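Local coordinates for tyrocidine synthase 2 (Brevibacillus parabrevis, PDB 6TA8), which is a multidomain synthase, seen here as a domain of the condensation family, a fold of two similar alpha/beta halves set against each other, at residues F176-S181 with V316-G321; R219-W224 with S369-P374. One frame throughout, in Å; residues are numbered along the deposited sequence.

Contact 1: residues F176-S181 with V316-G321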
loop_
_atom_site.group_PDB
_atom_site.type_symbol
_atom_site.label_atom_id
_atom_site.label_comp_id
_atom_site.label_asym_id
_atom_site.label_seq_id
_atom_site.Cartn_x
_atom_site.Cartn_y
_atom_site.Cartn_z
ATOM N N PHE A 176 11.313 -4.123 -8.626
ATOM C CA PHE A 176 11.977 -5.423 -8.592
ATOM C C PHE A 176 12.305 -5.911 -9.997
ATOM O O PHE A 176 13.339 -6.551 -10.215
ATOM C CB PHE A 176 11.101 -6.446 -7.867
ATOM C CG PHE A 176 10.730 -6.049 -6.465
ATOM C CD1 PHE A 176 11.584 -5.277 -5.696
ATOM C CD2 PHE A 176 9.524 -6.456 -5.916
ATOM C CE1 PHE A 176 11.241 -4.914 -4.406
ATOM C CE2 PHE A 176 9.175 -6.097 -4.627
ATOM C CZ PHE A 176 10.035 -5.325 -3.872
ATOM N N GLU A 177 11.433 -5.619 -10.964
ATOM C CA GLU A 177 11.690 -6.027 -12.340
ATOM C C GLU A 177 12.824 -5.211 -12.949
ATOM O O GLU A 177 13.773 -5.769 -13.511
ATOM C CB GLU A 177 10.416 -5.883 -13.175
ATOM C CG GLU A 177 9.450 -7.054 -13.066
ATOM C CD GLU A 177 8.100 -6.756 -13.697
ATOM O OE1 GLU A 177 7.192 -6.288 -12.974
ATOM O OE2 GLU A 177 7.945 -6.985 -14.915
ATOM N N ASP A 178 12.744 -3.884 -12.837
ATOM C CA ASP A 178 13.708 -3.025 -13.516
ATOM C C ASP A 178 15.088 -3.108 -12.873
ATOM O O ASP A 178 16.105 -3.071 -13.573
ATOM C CB ASP A 178 13.201 -1.582 -13.530
ATOM C CG ASP A 178 12.056 -1.377 -14.505
ATOM O OD1 ASP A 178 11.585 -2.375 -15.093
ATOM O OD2 ASP A 178 11.625 -0.218 -14.684
ATOM N N PHE A 179 15.149 -3.221 -11.543
ATOM C CA PHE A 179 16.449 -3.317 -10.886
ATOM C C PHE A 179 17.117 -4.654 -11.180
ATOM O O PHE A 179 18.334 -4.713 -11.389
ATOM C CB PHE A 179 16.308 -3.110 -9.379
ATOM C CG PHE A 179 17.598 -3.280 -8.626
ATOM C CD1 PHE A 179 18.604 -2.334 -8.730
ATOM C CD2 PHE A 179 17.809 -4.390 -7.825
ATOM C CE1 PHE A 179 19.794 -2.488 -8.045
ATOM C CE2 PHE A 179 18.997 -4.550 -7.136
ATOM C CZ PHE A 179 19.990 -3.597 -7.246
ATOM N N SER A 180 16.340 -5.740 -11.195
ATOM C CA SER A 180 16.907 -7.038 -11.541
ATOM C C SER A 180 17.380 -7.070 -12.987
ATOM O O SER A 180 18.332 -7.790 -13.312
ATOM C CB SER A 180 15.885 -8.146 -11.292
ATOM O OG SER A 180 16.450 -9.422 -11.534
ATOM N N SER A 181 16.736 -6.300 -13.866
ATOM C CA SER A 181 17.185 -6.213 -15.250
ATOM C C SER A 181 18.354 -5.247 -15.395
ATOM O O SER A 181 19.305 -5.528 -16.133
ATOM C CB SER A 181 16.025 -5.788 -16.152
ATOM O OG SER A 181 16.458 -5.600 -17.488
ATOM N N VAL A 316 -0.760 3.348 -17.300
ATOM C CA VAL A 316 0.176 3.471 -16.186
ATOM C C VAL A 316 0.630 2.087 -15.740
ATOM O O VAL A 316 0.754 1.819 -14.539
ATOM C CB VAL A 316 -0.450 4.249 -15.014
ATOM C CG1 VAL A 316 -0.460 5.742 -15.312
ATOM C CG2 VAL A 316 -1.858 3.748 -14.732
ATOM N N THR A 317 0.892 1.200 -16.703
ATOM C CA THR A 317 1.337 -0.148 -16.360
ATOM C C THR A 317 2.756 -0.140 -15.804
ATOM O O THR A 317 3.046 -0.834 -14.823
ATOM C CB THR A 317 1.246 -1.062 -17.583
ATOM O OG1 THR A 317 1.784 -0.392 -18.729
ATOM C CG2 THR A 317 -0.202 -1.444 -17.856
ATOM N N ARG A 318 3.652 0.636 -16.414
ATOM C CA ARG A 318 5.036 0.744 -15.969
ATOM C C ARG A 318 5.303 2.042 -15.212
ATOM O O ARG A 318 6.465 2.433 -15.059
ATOM C CB ARG A 318 5.985 0.629 -17.161
ATOM C CG ARG A 318 5.751 -0.593 -18.033
ATOM C CD ARG A 318 6.129 -1.868 -17.304
ATOM N NE ARG A 318 7.563 -1.937 -17.041
ATOM C CZ ARG A 318 8.155 -2.932 -16.389
ATOM N NH1 ARG A 318 7.436 -3.948 -15.932
ATOM N NH2 ARG A 318 9.467 -2.911 -16.194
ATOM N N THR A 319 4.256 2.715 -14.745
ATOM C CA THR A 319 4.396 3.997 -14.069
ATOM C C THR A 319 4.532 3.783 -12.567
ATOM O O THR A 319 3.750 3.040 -11.964
ATOM C CB THR A 319 3.198 4.900 -14.367
ATOM O OG1 THR A 319 3.161 5.203 -15.767
ATOM C CG2 THR A 319 3.295 6.199 -13.578
ATOM N N ILE A 320 5.524 4.434 -11.968
ATOM C CA ILE A 320 5.776 4.353 -10.535
ATOM C C ILE A 320 5.191 5.591 -9.871
ATOM O O ILE A 320 5.397 6.716 -10.344
ATOM C CB ILE A 320 7.281 4.218 -10.244
ATOM C CG1 ILE A 320 7.762 2.815 -10.618
ATOM C CG2 ILE A 320 7.586 4.523 -8.783
ATOM C CD1 ILE A 320 9.203 2.551 -10.270
ATOM N N GLY A 321 4.449 5.386 -8.790
ATOM C CA GLY A 321 3.815 6.489 -8.095
ATOM C C GLY A 321 2.935 5.960 -6.989
ATOM O O GLY A 321 2.835 4.750 -6.767
#

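Contact 2: residues R219-W224 with S369-P374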
loop_
_atom_site.group_PDB
_atom_site.type_symbol
_atom_site.label_atom_id
_atom_site.label_comp_id
_atom_site.label_asym_id
_atom_site.label_seq_id
_atom_site.Cartn_x
_atom_site.Cartn_y
_atom_site.Cartn_z
ATOM N N ARG A 219 -22.037 10.558 -12.514
ATOM C CA ARG A 219 -23.026 9.489 -12.493
ATOM C C ARG A 219 -22.863 8.556 -11.299
ATOM O O ARG A 219 -23.713 7.683 -11.097
ATOM C CB ARG A 219 -22.951 8.685 -13.792
ATOM C CG ARG A 219 -23.173 9.522 -15.044
ATOM C CD ARG A 219 -23.335 8.652 -16.279
ATOM N NE ARG A 219 -22.167 8.708 -17.153
ATOM C CZ ARG A 219 -21.468 7.645 -17.537
ATOM N NH1 ARG A 219 -21.817 6.434 -17.124
ATOM N NH2 ARG A 219 -20.420 7.791 -18.336
ATOM N N GLU A 220 -21.800 8.720 -10.511
ATOM C CA GLU A 220 -21.563 7.905 -9.328
ATOM C C GLU A 220 -22.157 8.501 -8.060
ATOM O O GLU A 220 -22.260 7.791 -7.054
ATOM C CB GLU A 220 -20.059 7.706 -9.110
ATOM C CG GLU A 220 -19.366 6.830 -10.134
ATOM C CD GLU A 220 -17.904 6.604 -9.791
ATOM O OE1 GLU A 220 -17.046 6.766 -10.684
ATOM O OE2 GLU A 220 -17.615 6.274 -8.622
ATOM N N VAL A 221 -22.545 9.780 -8.082
ATOM C CA VAL A 221 -22.949 10.466 -6.857
ATOM C C VAL A 221 -24.156 9.786 -6.225
ATOM O O VAL A 221 -24.253 9.678 -4.996
ATOM C CB VAL A 221 -23.223 11.955 -7.144
ATOM C CG1 VAL A 221 -23.576 12.689 -5.861
ATOM C CG2 VAL A 221 -22.018 12.594 -7.816
ATOM N N ALA A 222 -25.092 9.309 -7.051
ATOM C CA ALA A 222 -26.280 8.651 -6.515
ATOM C C ALA A 222 -25.925 7.388 -5.742
ATOM O O ALA A 222 -26.589 7.061 -4.751
ATOM C CB ALA A 222 -27.256 8.326 -7.646
ATOM N N TYR A 223 -24.886 6.668 -6.170
ATOM C CA TYR A 223 -24.491 5.454 -5.466
ATOM C C TYR A 223 -23.844 5.779 -4.126
ATOM O O TYR A 223 -24.228 5.227 -3.089
ATOM C CB TYR A 223 -23.542 4.624 -6.330
ATOM C CG TYR A 223 -22.858 3.517 -5.562
ATOM C CD1 TYR A 223 -23.535 2.348 -5.247
ATOM C CD2 TYR A 223 -21.539 3.647 -5.142
ATOM C CE1 TYR A 223 -22.919 1.336 -4.540
ATOM C CE2 TYR A 223 -20.915 2.638 -4.433
ATOM C CZ TYR A 223 -21.610 1.485 -4.137
ATOM O OH TYR A 223 -20.998 0.476 -3.432
ATOM N N TRP A 224 -22.849 6.671 -4.130
ATOM C CA TRP A 224 -22.165 7.019 -2.889
ATOM C C TRP A 224 -23.093 7.732 -1.914
ATOM O O TRP A 224 -22.944 7.581 -0.697
ATOM C CB TRP A 224 -20.940 7.884 -3.185
ATOM C CG TRP A 224 -19.925 7.223 -4.069
ATOM C CD1 TRP A 224 -19.594 7.580 -5.343
ATOM C CD2 TRP A 224 -19.107 6.092 -3.743
ATOM N NE1 TRP A 224 -18.620 6.742 -5.831
ATOM C CE2 TRP A 224 -18.304 5.820 -4.869
ATOM C CE3 TRP A 224 -18.975 5.283 -2.611
ATOM C CZ2 TRP A 224 -17.384 4.775 -4.895
ATOM C CZ3 TRP A 224 -18.059 4.245 -2.638
ATOM C CH2 TRP A 224 -17.276 4.001 -3.773
ATOM N N SER A 369 -17.299 21.235 -8.238
ATOM C CA SER A 369 -18.708 21.554 -8.412
ATOM C C SER A 369 -19.504 20.969 -7.256
ATOM O O SER A 369 -19.235 19.849 -6.814
ATOM C CB SER A 369 -19.243 21.018 -9.745
ATOM O OG SER A 369 -19.176 19.603 -9.789
ATOM N N GLN A 370 -20.480 21.735 -6.773
ATOM C CA GLN A 370 -21.407 21.239 -5.763
ATOM C C GLN A 370 -22.315 20.196 -6.401
ATOM O O GLN A 370 -23.137 20.521 -7.264
ATOM C CB GLN A 370 -22.216 22.390 -5.173
ATOM C CG GLN A 370 -21.494 23.162 -4.076
ATOM C CD GLN A 370 -21.901 22.719 -2.683
ATOM O OE1 GLN A 370 -23.068 22.420 -2.431
ATOM N NE2 GLN A 370 -20.937 22.675 -1.769
ATOM N N LEU A 371 -22.164 18.943 -5.982
ATOM C CA LEU A 371 -22.873 17.843 -6.620
ATOM C C LEU A 371 -24.367 17.929 -6.331
ATOM O O LEU A 371 -24.781 18.204 -5.201
ATOM C CB LEU A 371 -22.310 16.504 -6.139
ATOM C CG LEU A 371 -20.838 16.207 -6.463
ATOM C CD1 LEU A 371 -20.438 16.785 -7.816
ATOM C CD2 LEU A 371 -19.896 16.702 -5.366
ATOM N N GLN A 372 -25.175 17.694 -7.366
ATOM C CA GLN A 372 -26.621 17.875 -7.251
ATOM C C GLN A 372 -27.246 17.078 -6.112
ATOM O O GLN A 372 -28.103 17.638 -5.407
ATOM C CB GLN A 372 -27.288 17.544 -8.596
ATOM C CG GLN A 372 -26.740 18.342 -9.771
ATOM C CD GLN A 372 -26.323 17.461 -10.935
ATOM O OE1 GLN A 372 -26.926 16.417 -11.185
ATOM N NE2 GLN A 372 -25.288 17.881 -11.653
ATOM N N PRO A 373 -26.899 15.814 -5.872
ATOM C CA PRO A 373 -27.241 15.193 -4.590
ATOM C C PRO A 373 -26.215 15.566 -3.536
ATOM O O PRO A 373 -25.011 15.338 -3.726
ATOM C CB PRO A 373 -27.206 13.685 -4.897
ATOM C CG PRO A 373 -27.113 13.579 -6.396
ATOM C CD PRO A 373 -26.394 14.810 -6.824
ATOM N N PRO A 374 -26.647 16.157 -2.418
ATOM C CA PRO A 374 -25.685 16.620 -1.407
ATOM C C PRO A 374 -24.861 15.494 -0.801
ATOM O O PRO A 374 -25.273 14.872 0.183
ATOM C CB PRO A 374 -26.576 17.290 -0.352
ATOM C CG PRO A 374 -27.848 17.618 -1.073
ATOM C CD PRO A 374 -28.031 16.518 -2.072
#

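Contact 1: residues F176-S181 with V316-G321
The planar guanidinium of Arg318 meets the acidic groups of Glu177 and Asp178 at its edge: Glu177 CD lies in the guanidinium plane, while Glu177 OE2 and Asp178 OD1 lie close to it. The two terminal nitrogens divide the work. Arg318 NH1 reaches Glu177 OE2 at 3.2 Å, a salt bridge that contains a weak, bent hydrogen bond. Arg318 NH2 forms a second salt bridge with Asp178 OD1; the modelled separation of 2.4 Å is too short to be taken literally, so the pairing is safer than the number. Neither acid lies flat against the guanidinium. Glu177's carboxylate is turned by 77° from that plane and Asp178's by 48°, which fits one oxygen per nitrogen rather than a two-pronged pairing with either acid.

The backbones stay well apart, Asp178 CA and Arg318 CA being 9.8 Å from each other, so the side chains do the bridging. Glu177 is extended beyond CG and crosses the arginine nearly at right angles, whereas Asp178 meets it from the opposite direction. Arg318 folds about its CB-CG and CG-CD bonds (chi2 and chi3 near -70°), and this folded course swings its end toward the helix.

Asp178 is buried, and its other oxygen, OD2, is hydrogen-bonded to His83; that second hold probably helps to fix the carboxylate. Glu177, by contrast, is exposed, and its hydrogen bond is weak. Arg318 also packs on Ile174, one turn earlier in helix 169-187.

Together the three residues make a salt-bridge network tying helix 169-187 to the connection between strands 297-304 and 325-332, which probably corresponds to the floor loop that spans the two halves of condensation domains.

Contact 2: residues R219-W224 with S369-P374
Val221 buries the most surface here, pushing its two methyl groups toward Pro373 and Leu371. CG1 does most of the touching. It sits against the carbon side of the proline ring, 3.7 Å from Pro373 CD and equally near Pro373 CG, with Pro373 CB only slightly farther off. The same methyl is 4.0 Å from Leu371 CB. The other branch goes to the leucine alone: Val221 CG2 is 4.0 Å from Leu371 CG.

This sharing follows from the valine's first torsion. With CG1 placed opposite the backbone N (chi1 -177°), one methyl is directed at the proline and the second is left to face Leu371. Both partners run across the valine at a slant, and their CB atoms point toward the helix, so the loop offers two apolar groups on either side of the one residue between them, Gln372. The interaction is wholly apolar and modest in area, though the chains come close: Val221 CA and Pro373 CA are 6.8 Å apart.

Behind the valine, the short helical segment is held by bonds of its own. Trp224 NE1 donates to Glu220 OE2 at 3.0 Å, fairly straight at 161°, entering on the anti side of the carboxylate and close to the indole plane. Tyr223 turns an edge of its ring to one indole face, CD2 lying 3.7 Å above the plane over its centre.

Leu371 also rests on Leu218, the residue before Arg219. Trp224 meets Tyr360 of helix 359-365 edge to face, while Glu220 and Tyr223 pack on the loop that follows helix 339-351. Helix 221-229 therefore lies between that region and the 369-374 loop, which runs from helix 359-365 toward strand 383-390.

How the contacts relate
Contacts 1 and 2 are separate: their centres are 36 Å apart, and even their nearest atoms stay about 16 Å from each other. Along the chain they interleave, since 219-224 falls between the two segments of contact 1 and 316-321 falls between those of contact 2. Contact 1 is the more central, its centre 16 Å from that of the chain against 28 Å for contact 2. They differ in chemistry as well, charged side chains linking backbones that stay well apart in one and a valine packed against a loop in the other. Only contact 1 involves the helix that begins at the last residue of the HHxxxDG sequence motif of condensation domains.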